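Monomethylamine methyltransferase MtmB1 (Methanosarcina barkeri, PDB 1NTH) catalyses the transfer of the methyl group of monomethylamine to the corrinoid cofactor of its partner protein MtmC in methanogenesis from methylamine. Local coordinates at residues W293-N307 and D327-G339. Numbering follows the deposited sequence. Where two conformers were deposited one is given.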
ATOM      1  N   TRP A 293      10.014  -0.877  24.513  1.00 13.70           N
ATOM      2  CA  TRP A 293       9.560  -0.610  25.871  1.00 12.95           C
ATOM      3  C   TRP A 293       9.545  -1.909  26.667  1.00 13.20           C
ATOM      4  O   TRP A 293       9.553  -3.000  26.093  1.00 13.59           O
ATOM      5  CB  TRP A 293       8.182   0.084  25.901  1.00 13.89           C
ATOM      6  CG  TRP A 293       6.986  -0.679  25.386  1.00 12.91           C
ATOM      7  CD1 TRP A 293       6.634  -0.880  24.081  1.00 13.83           C
ATOM      8  CD2 TRP A 293       5.908  -1.205  26.176  1.00 13.65           C
ATOM      9  NE1 TRP A 293       5.396  -1.481  24.006  1.00 14.68           N
ATOM     10  CE2 TRP A 293       4.930  -1.693  25.279  1.00 13.58           C
ATOM     11  CE3 TRP A 293       5.673  -1.305  27.554  1.00 14.96           C
ATOM     12  CZ2 TRP A 293       3.732  -2.273  25.717  1.00 14.35           C
ATOM     13  CZ3 TRP A 293       4.481  -1.882  27.991  1.00 15.68           C
ATOM     14  CH2 TRP A 293       3.526  -2.358  27.073  1.00 13.91           C
ATOM     15  N   HIS A 294       9.556  -1.783  27.989  1.00 14.21           N
ATOM     16  CA  HIS A 294       9.576  -2.949  28.862  1.00 14.00           C
ATOM     17  C   HIS A 294       8.357  -3.013  29.765  1.00 13.42           C
ATOM     18  O   HIS A 294       7.987  -2.021  30.396  1.00 14.43           O
ATOM     19  CB  HIS A 294      10.836  -2.924  29.731  1.00 15.19           C
ATOM     20  CG  HIS A 294      10.884  -4.017  30.753  1.00 15.44           C
ATOM     21  ND1 HIS A 294      11.150  -5.330  30.427  1.00 16.75           N
ATOM     22  CD2 HIS A 294      10.673  -3.996  32.090  1.00 16.51           C
ATOM     23  CE1 HIS A 294      11.102  -6.071  31.522  1.00 17.66           C
ATOM     24  NE2 HIS A 294      10.813  -5.285  32.545  1.00 17.15           N
ATOM     25  N   LEU A 295       7.749  -4.192  29.829  1.00 13.99           N
ATOM     26  CA  LEU A 295       6.579  -4.412  30.659  1.00 14.05           C
ATOM     27  C   LEU A 295       6.990  -5.172  31.918  1.00 15.68           C
ATOM     28  O   LEU A 295       7.550  -6.266  31.838  1.00 16.04           O
ATOM     29  CB  LEU A 295       5.534  -5.225  29.901  1.00 15.40           C
ATOM     30  CG  LEU A 295       4.244  -5.502  30.680  1.00 15.66           C
ATOM     31  CD1 LEU A 295       3.451  -4.215  30.862  1.00 17.47           C
ATOM     32  CD2 LEU A 295       3.427  -6.521  29.930  1.00 15.95           C
ATOM     33  N   ASP A 296       6.706  -4.580  33.071  1.00 16.28           N
ATOM     34  CA  ASP A 296       7.029  -5.176  34.365  1.00 17.41           C
ATOM     35  C   ASP A 296       5.784  -5.904  34.869  1.00 19.21           C
ATOM     36  O   ASP A 296       4.743  -5.911  34.206  1.00 19.24           O
ATOM     37  CB  ASP A 296       7.427  -4.059  35.338  1.00 17.64           C
ATOM     38  CG  ASP A 296       8.106  -4.570  36.601  1.00 20.18           C
ATOM     39  OD1 ASP A 296       8.243  -5.800  36.784  1.00 19.80           O
ATOM     40  OD2 ASP A 296       8.505  -3.712  37.416  1.00 19.63           O
ATOM     41  N   GLY A 297       5.895  -6.520  36.039  1.00 18.28           N
ATOM     42  CA  GLY A 297       4.770  -7.226  36.619  1.00 18.94           C
ATOM     43  C   GLY A 297       5.207  -8.009  37.841  1.00 18.21           C
ATOM     44  O   GLY A 297       5.079  -9.231  37.863  1.00 19.94           O
ATOM     45  N   PRO A 298       5.731  -7.336  38.879  1.00 19.13           N
ATOM     46  CA  PRO A 298       6.173  -8.046  40.088  1.00 18.35           C
ATOM     47  C   PRO A 298       5.001  -8.833  40.656  1.00 19.05           C
ATOM     48  O   PRO A 298       3.914  -8.290  40.825  1.00 18.39           O
ATOM     49  CB  PRO A 298       6.609  -6.915  41.017  1.00 18.35           C
ATOM     50  CG  PRO A 298       6.990  -5.806  40.067  1.00 19.35           C
ATOM     51  CD  PRO A 298       5.882  -5.881  39.046  1.00 18.43           C
ATOM     52  N   VAL A 299       5.220 -10.108  40.959  1.00 19.47           N
ATOM     53  CA  VAL A 299       4.138 -10.930  41.479  1.00 19.85           C
ATOM     54  C   VAL A 299       4.505 -11.602  42.803  1.00 19.94           C
ATOM     55  O   VAL A 299       5.656 -11.977  43.024  1.00 20.55           O
ATOM     56  CB  VAL A 299       3.731 -11.993  40.434  1.00 22.32           C
ATOM     57  CG1 VAL A 299       4.910 -12.895  40.122  1.00 22.94           C
ATOM     58  CG2 VAL A 299       2.544 -12.791  40.931  1.00 24.06           C
ATOM     59  N   HIS A 300       3.512 -11.745  43.676  1.00 20.23           N
ATOM     60  CA  HIS A 300       3.709 -12.357  44.990  1.00 21.33           C
ATOM     61  C   HIS A 300       3.798 -13.875  44.850  1.00 21.58           C
ATOM     62  O   HIS A 300       2.901 -14.505  44.296  1.00 21.88           O
ATOM     63  CB  HIS A 300       2.545 -11.973  45.907  1.00 21.96           C
ATOM     64  CG  HIS A 300       2.818 -12.193  47.361  1.00 23.17           C
ATOM     65  ND1 HIS A 300       2.924 -13.448  47.919  1.00 24.09           N
ATOM     66  CD2 HIS A 300       3.006 -11.314  48.373  1.00 24.41           C
ATOM     67  CE1 HIS A 300       3.165 -13.334  49.213  1.00 24.14           C
ATOM     68  NE2 HIS A 300       3.220 -12.048  49.515  1.00 24.08           N
ATOM     69  N   ILE A 301       4.883 -14.459  45.354  1.00 21.98           N
ATOM     70  CA  ILE A 301       5.080 -15.899  45.245  1.00 24.38           C
ATOM     71  C   ILE A 301       3.903 -16.726  45.763  1.00 24.44           C
ATOM     72  O   ILE A 301       3.603 -17.790  45.220  1.00 25.56           O
ATOM     73  CB  ILE A 301       6.368 -16.347  45.977  1.00 25.88           C
ATOM     74  CG1 ILE A 301       6.663 -17.813  45.645  1.00 27.77           C
ATOM     75  CG2 ILE A 301       6.215 -16.155  47.482  1.00 26.75           C
ATOM     76  CD1 ILE A 301       8.027 -18.282  46.095  1.00 30.64           C
ATOM     77  N   ARG A 302       3.227 -16.237  46.797  1.00 24.95           N
ATOM     78  CA  ARG A 302       2.099 -16.974  47.355  1.00 26.10           C
ATOM     79  C   ARG A 302       0.746 -16.609  46.756  1.00 26.17           C
ATOM     80  O   ARG A 302      -0.010 -17.482  46.334  1.00 26.73           O
ATOM     81  CB  ARG A 302       2.027 -16.769  48.870  1.00 26.91           C
ATOM     82  CG  ARG A 302       0.881 -17.528  49.527  1.00 28.80           C
ATOM     83  CD  ARG A 302       0.764 -17.210  51.009  1.00 32.75           C
ATOM     84  NE  ARG A 302      -0.302 -17.985  51.639  1.00 34.97           N
ATOM     85  CZ  ARG A 302      -0.652 -17.882  52.918  1.00 36.81           C
ATOM     86  NH1 ARG A 302      -0.021 -17.031  53.716  1.00 36.90           N
ATOM     87  NH2 ARG A 302      -1.633 -18.633  53.400  1.00 37.80           N
ATOM     88  N   TRP A 303       0.448 -15.316  46.717  1.00 25.41           N
ATOM     89  CA  TRP A 303      -0.835 -14.847  46.218  1.00 25.24           C
ATOM     90  C   TRP A 303      -0.967 -14.787  44.699  1.00 25.13           C
ATOM     91  O   TRP A 303      -2.079 -14.804  44.171  1.00 26.02           O
ATOM     92  CB  TRP A 303      -1.136 -13.479  46.829  1.00 26.04           C
ATOM     93  CG  TRP A 303      -1.041 -13.483  48.332  1.00 27.40           C
ATOM     94  CD1 TRP A 303      -0.266 -12.667  49.106  1.00 26.62           C
ATOM     95  CD2 TRP A 303      -1.754 -14.336  49.238  1.00 28.27           C
ATOM     96  NE1 TRP A 303      -0.453 -12.958  50.437  1.00 29.01           N
ATOM     97  CE2 TRP A 303      -1.362 -13.978  50.547  1.00 28.38           C
ATOM     98  CE3 TRP A 303      -2.689 -15.368  49.070  1.00 28.64           C
ATOM     99  CZ2 TRP A 303      -1.870 -14.615  51.685  1.00 30.10           C
ATOM    100  CZ3 TRP A 303      -3.196 -16.004  50.205  1.00 30.05           C
ATOM    101  CH2 TRP A 303      -2.785 -15.621  51.494  1.00 29.87           C
ATOM    102  N   GLY A 304       0.161 -14.717  43.999  1.00 24.30           N
ATOM    103  CA  GLY A 304       0.123 -14.664  42.547  1.00 23.39           C
ATOM    104  C   GLY A 304      -0.502 -13.391  42.000  1.00 23.97           C
ATOM    105  O   GLY A 304      -1.005 -13.373  40.876  1.00 25.79           O
ATOM    106  N   SER A 305      -0.466 -12.327  42.797  1.00 21.87           N
ATOM    107  CA  SER A 305      -1.024 -11.038  42.398  1.00 21.45           C
ATOM    108  C   SER A 305       0.062  -9.976  42.276  1.00 20.29           C
ATOM    109  O   SER A 305       1.117 -10.070  42.905  1.00 20.99           O
ATOM    110  CB  SER A 305      -2.068 -10.571  43.414  1.00 21.96           C
ATOM    111  OG  SER A 305      -2.487  -9.243  43.134  1.00 24.83           O
ATOM    112  N   THR A 306      -0.212  -8.957  41.469  1.00 18.77           N
ATOM    113  CA  THR A 306       0.729  -7.866  41.252  1.00 17.62           C
ATOM    114  C   THR A 306       0.396  -6.646  42.114  1.00 17.93           C
ATOM    115  O   THR A 306       1.116  -5.650  42.082  1.00 19.11           O
ATOM    116  CB  THR A 306       0.708  -7.410  39.782  1.00 18.00           C
ATOM    117  OG1 THR A 306      -0.642  -7.108  39.411  1.00 17.72           O
ATOM    118  CG2 THR A 306       1.259  -8.496  38.869  1.00 18.66           C
ATOM    119  N   ASN A 307      -0.685  -6.717  42.883  1.00 17.90           N
ATOM    120  CA  ASN A 307      -1.067  -5.577  43.704  1.00 18.75           C
ATOM    121  C   ASN A 307      -0.989  -5.772  45.217  1.00 19.93           C
ATOM    122  O   ASN A 307      -1.770  -5.183  45.965  1.00 20.93           O
ATOM    123  CB  ASN A 307      -2.468  -5.092  43.319  1.00 20.04           C
ATOM    124  CG  ASN A 307      -3.483  -6.210  43.275  1.00 20.92           C
ATOM    125  OD1 ASN A 307      -3.878  -6.664  42.200  1.00 22.59           O
ATOM    126  ND2 ASN A 307      -3.909  -6.668  44.449  1.00 20.54           N
ATOM    127  N   ASP A 327      15.938   6.773  30.070  1.00 17.28           N
ATOM    128  CA  ASP A 327      14.836   7.202  29.226  1.00 18.22           C
ATOM    129  C   ASP A 327      14.064   5.976  28.746  1.00 17.90           C
ATOM    130  O   ASP A 327      13.303   6.042  27.784  1.00 17.70           O
ATOM    131  CB  ASP A 327      15.374   7.999  28.037  1.00 20.83           C
ATOM    132  CG  ASP A 327      15.866   9.377  28.442  1.00 25.03           C
ATOM    133  OD1 ASP A 327      16.739   9.926  27.743  1.00 29.40           O
ATOM    134  OD2 ASP A 327      15.367   9.916  29.453  1.00 26.87           O
ATOM    135  N   ILE A 328      14.262   4.853  29.432  1.00 16.56           N
ATOM    136  CA  ILE A 328      13.583   3.609  29.084  1.00 16.83           C
ATOM    137  C   ILE A 328      12.074   3.728  29.276  1.00 15.62           C
ATOM    138  O   ILE A 328      11.607   4.088  30.354  1.00 17.35           O
ATOM    139  CB  ILE A 328      14.094   2.433  29.957  1.00 15.80           C
ATOM    140  CG1 ILE A 328      15.575   2.178  29.664  1.00 16.95           C
ATOM    141  CG2 ILE A 328      13.275   1.172  29.677  1.00 17.67           C
ATOM    142  CD1 ILE A 328      16.211   1.122  30.569  1.00 17.54           C
ATOM    143  N   LEU A 329      11.315   3.425  28.227  1.00 15.34           N
ATOM    144  CA  LEU A 329       9.856   3.479  28.301  1.00 15.06           C
ATOM    145  C   LEU A 329       9.376   2.173  28.928  1.00 15.40           C
ATOM    146  O   LEU A 329       9.883   1.101  28.592  1.00 15.32           O
ATOM    147  CB  LEU A 329       9.262   3.651  26.899  1.00 15.61           C
ATOM    148  CG  LEU A 329       9.660   4.957  26.200  1.00 16.07           C
ATOM    149  CD1 LEU A 329       9.235   4.904  24.730  1.00 15.53           C
ATOM    150  CD2 LEU A 329       9.020   6.139  26.915  1.00 16.82           C
ATOM    151  N   SER A 330       8.405   2.250  29.833  1.00 15.53           N
ATOM    152  CA  SER A 330       7.935   1.035  30.494  1.00 16.00           C
ATOM    153  C   SER A 330       6.456   1.006  30.848  1.00 16.30           C
ATOM    154  O   SER A 330       5.745   2.005  30.748  1.00 16.18           O
ATOM    155  CB  SER A 330       8.739   0.809  31.774  1.00 17.05           C
ATOM    156  OG  SER A 330       8.353   1.742  32.766  1.00 18.67           O
ATOM    157  N   GLY A 331       6.003  -0.165  31.273  1.00 15.86           N
ATOM    158  CA  GLY A 331       4.617  -0.321  31.661  1.00 14.65           C
ATOM    159  C   GLY A 331       4.540  -1.379  32.739  1.00 14.97           C
ATOM    160  O   GLY A 331       5.557  -1.980  33.090  1.00 15.05           O
ATOM    161  N   ASN A 332       3.347  -1.598  33.277  1.00 14.85           N
ATOM    162  CA  ASN A 332       3.158  -2.622  34.300  1.00 16.30           C
ATOM    163  C   ASN A 332       1.878  -3.381  33.970  1.00 16.78           C
ATOM    164  O   ASN A 332       0.938  -2.811  33.408  1.00 16.32           O
ATOM    165  CB  ASN A 332       3.076  -1.990  35.695  1.00 17.04           C
ATOM    166  CG  ASN A 332       3.383  -2.991  36.804  1.00 18.87           C
ATOM    167  OD1 ASN A 332       3.769  -4.131  36.533  1.00 20.81           O
ATOM    168  ND2 ASN A 332       3.221  -2.569  38.052  1.00 19.96           N
ATOM    169  N   GLN A 333       1.851  -4.669  34.314  1.00 16.64           N
ATOM    170  CA  GLN A 333       0.713  -5.542  34.039  1.00 18.92           C
ATOM    171  C   GLN A 333      -0.075  -5.844  35.313  1.00 18.22           C
ATOM    172  O   GLN A 333       0.489  -5.925  36.402  1.00 19.59           O
ATOM    173  CB  GLN A 333       1.177  -6.840  33.375  0.85 20.43           C
ATOM    174  CG  GLN A 333       2.317  -7.538  34.075  0.85 26.02           C
ATOM    175  CD  GLN A 333       2.852  -8.707  33.273  0.85 28.27           C
ATOM    176  OE1 GLN A 333       2.211  -9.748  33.163  0.85 32.92           O
ATOM    177  NE2 GLN A 333       4.031  -8.535  32.699  0.85 27.31           N
ATOM    178  N   TYR A 334      -1.384  -6.014  35.150  1.00 17.78           N
ATOM    179  CA  TYR A 334      -2.320  -6.209  36.262  1.00 17.61           C
ATOM    180  C   TYR A 334      -2.897  -7.603  36.508  1.00 17.91           C
ATOM    181  O   TYR A 334      -3.605  -8.144  35.659  1.00 17.53           O
ATOM    182  CB  TYR A 334      -3.493  -5.234  36.077  1.00 16.73           C
ATOM    183  CG  TYR A 334      -3.108  -3.774  36.172  1.00 16.45           C
ATOM    184  CD1 TYR A 334      -2.105  -3.235  35.360  1.00 16.54           C
ATOM    185  CD2 TYR A 334      -3.711  -2.943  37.114  1.00 16.76           C
ATOM    186  CE1 TYR A 334      -1.707  -1.906  35.495  1.00 16.09           C
ATOM    187  CE2 TYR A 334      -3.326  -1.618  37.256  1.00 18.28           C
ATOM    188  CZ  TYR A 334      -2.319  -1.105  36.450  1.00 18.72           C
ATOM    189  OH  TYR A 334      -1.901   0.190  36.637  1.00 20.75           O
ATOM    190  N   TYR A 335      -2.615  -8.154  37.691  1.00 18.10           N
ATOM    191  CA  TYR A 335      -3.116  -9.466  38.114  1.00 20.46           C
ATOM    192  C   TYR A 335      -3.788  -9.402  39.485  1.00 20.72           C
ATOM    193  O   TYR A 335      -3.158  -9.702  40.498  1.00 20.73           O
ATOM    194  CB  TYR A 335      -1.992 -10.499  38.169  0.85 21.61           C
ATOM    195  CG  TYR A 335      -1.609 -11.078  36.833  0.85 24.13           C
ATOM    196  CD1 TYR A 335      -0.595 -10.506  36.064  0.85 27.06           C
ATOM    197  CD2 TYR A 335      -2.238 -12.224  36.349  0.85 26.36           C
ATOM    198  CE1 TYR A 335      -0.213 -11.070  34.849  0.85 28.67           C
ATOM    199  CE2 TYR A 335      -1.865 -12.793  35.138  0.85 27.18           C
ATOM    200  CZ  TYR A 335      -0.851 -12.217  34.396  0.85 28.83           C
ATOM    201  OH  TYR A 335      -0.456 -12.811  33.221  0.85 30.57           O
ATOM    202  N   PRO A 336      -5.067  -9.005  39.538  1.00 20.99           N
ATOM    203  CA  PRO A 336      -5.760  -8.936  40.830  1.00 21.24           C
ATOM    204  C   PRO A 336      -6.146 -10.344  41.285  1.00 22.15           C
ATOM    205  O   PRO A 336      -6.252 -11.259  40.464  1.00 22.49           O
ATOM    206  CB  PRO A 336      -7.005  -8.104  40.520  1.00 20.98           C
ATOM    207  CG  PRO A 336      -6.635  -7.341  39.272  1.00 22.34           C
ATOM    208  CD  PRO A 336      -5.860  -8.353  38.483  1.00 20.01           C
ATOM    209  N   CYS A 337      -6.360 -10.516  42.587  1.00 23.14           N
ATOM    210  CA  CYS A 337      -6.762 -11.811  43.131  1.00 24.52           C
ATOM    211  C   CYS A 337      -8.241 -12.063  42.861  1.00 23.84           C
ATOM    212  O   CYS A 337      -8.636 -13.158  42.454  1.00 25.41           O
ATOM    213  CB  CYS A 337      -6.541 -11.857  44.648  1.00 24.87           C
ATOM    214  SG  CYS A 337      -4.829 -11.891  45.188  1.00 29.46           S
ATOM    215  N   ALA A 338      -9.052 -11.038  43.097  1.00 22.89           N
ATOM    216  CA  ALA A 338     -10.495 -11.131  42.921  1.00 23.07           C
ATOM    217  C   ALA A 338     -10.938 -11.123  41.461  1.00 23.83           C
ATOM    218  O   ALA A 338     -10.232 -10.618  40.584  1.00 23.05           O
ATOM    219  CB  ALA A 338     -11.176  -9.997  43.678  1.00 23.53           C
ATOM    220  N   GLY A 339     -12.120 -11.684  41.217  1.00 22.28           N
ATOM    221  CA  GLY A 339     -12.660 -11.750  39.872  1.00 21.66           C
ATOM    222  C   GLY A 339     -13.541 -10.563  39.530  1.00 21.60           C
ATOM    223  O   GLY A 339     -13.820  -9.724  40.389  1.00 22.01           O
TER
HETATM  224  O   HOH W   1       3.172  -4.147  40.804  1.00 21.04           O
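His294 lies beside Ser330, and Leu295 beside Gly331, where strands 293-296 and 330-333 run parallel through the TIM barrel wall, joined by the beta-alpha-beta crossover through helix 309-325. Backbone bonds link His294 N to Leu329 O, Gly331 N to His294 O and, nearly straight at 175°, Asp296 N to Gly331 O. This buried pairing is the tight part: Gly331 has no side chain, which lets Trp293 bring the CE3 edge of its indole to within 3.9 Å of Gly331 N, and a CB there would clash with Trp293 CZ3. On the same face CD1 of Leu295 lies 3.6 Å from Asn332 N.

At the strand end Gln333, with CG between backbone N and carbonyl carbon (chi1 50°) and extended beyond it, passes beside Asp296 O. In the conformer given, NE2 touches Leu295 CD2 and meets Asp296 O at 3.1 Å from above the carbonyl plane; Gln333 N comes from the opposite face, closing the strand end. Beyond this the chains part, and a water bridges Thr306 O and Asn332 ND2, whose amide also binds Asp356.

A second junction forms after the turn. Thr306 OG1 accepts from Tyr335 N at 2.8 Å and also bonds Gln352 of helix 343-359. Ser305 OG donates to Tyr335 O at 2.8 Å, which takes Thr306 N as well, and accepts from Asn307 N in an ST turn; Ser305 CB packs 3.5 Å from Cys337 SG. Replacing Ser305, an alanine here is likely to leave Asn307 N without this acceptor and Tyr335 O without its hydroxyl donor. By contrast, the partly exposed turn at Trp303 and Gly304 merely brushes Cys337 and Tyr335. The double grip on Tyr335 O suggests that hydrogen bonds, more than apolar packing, hold the loops after the strands.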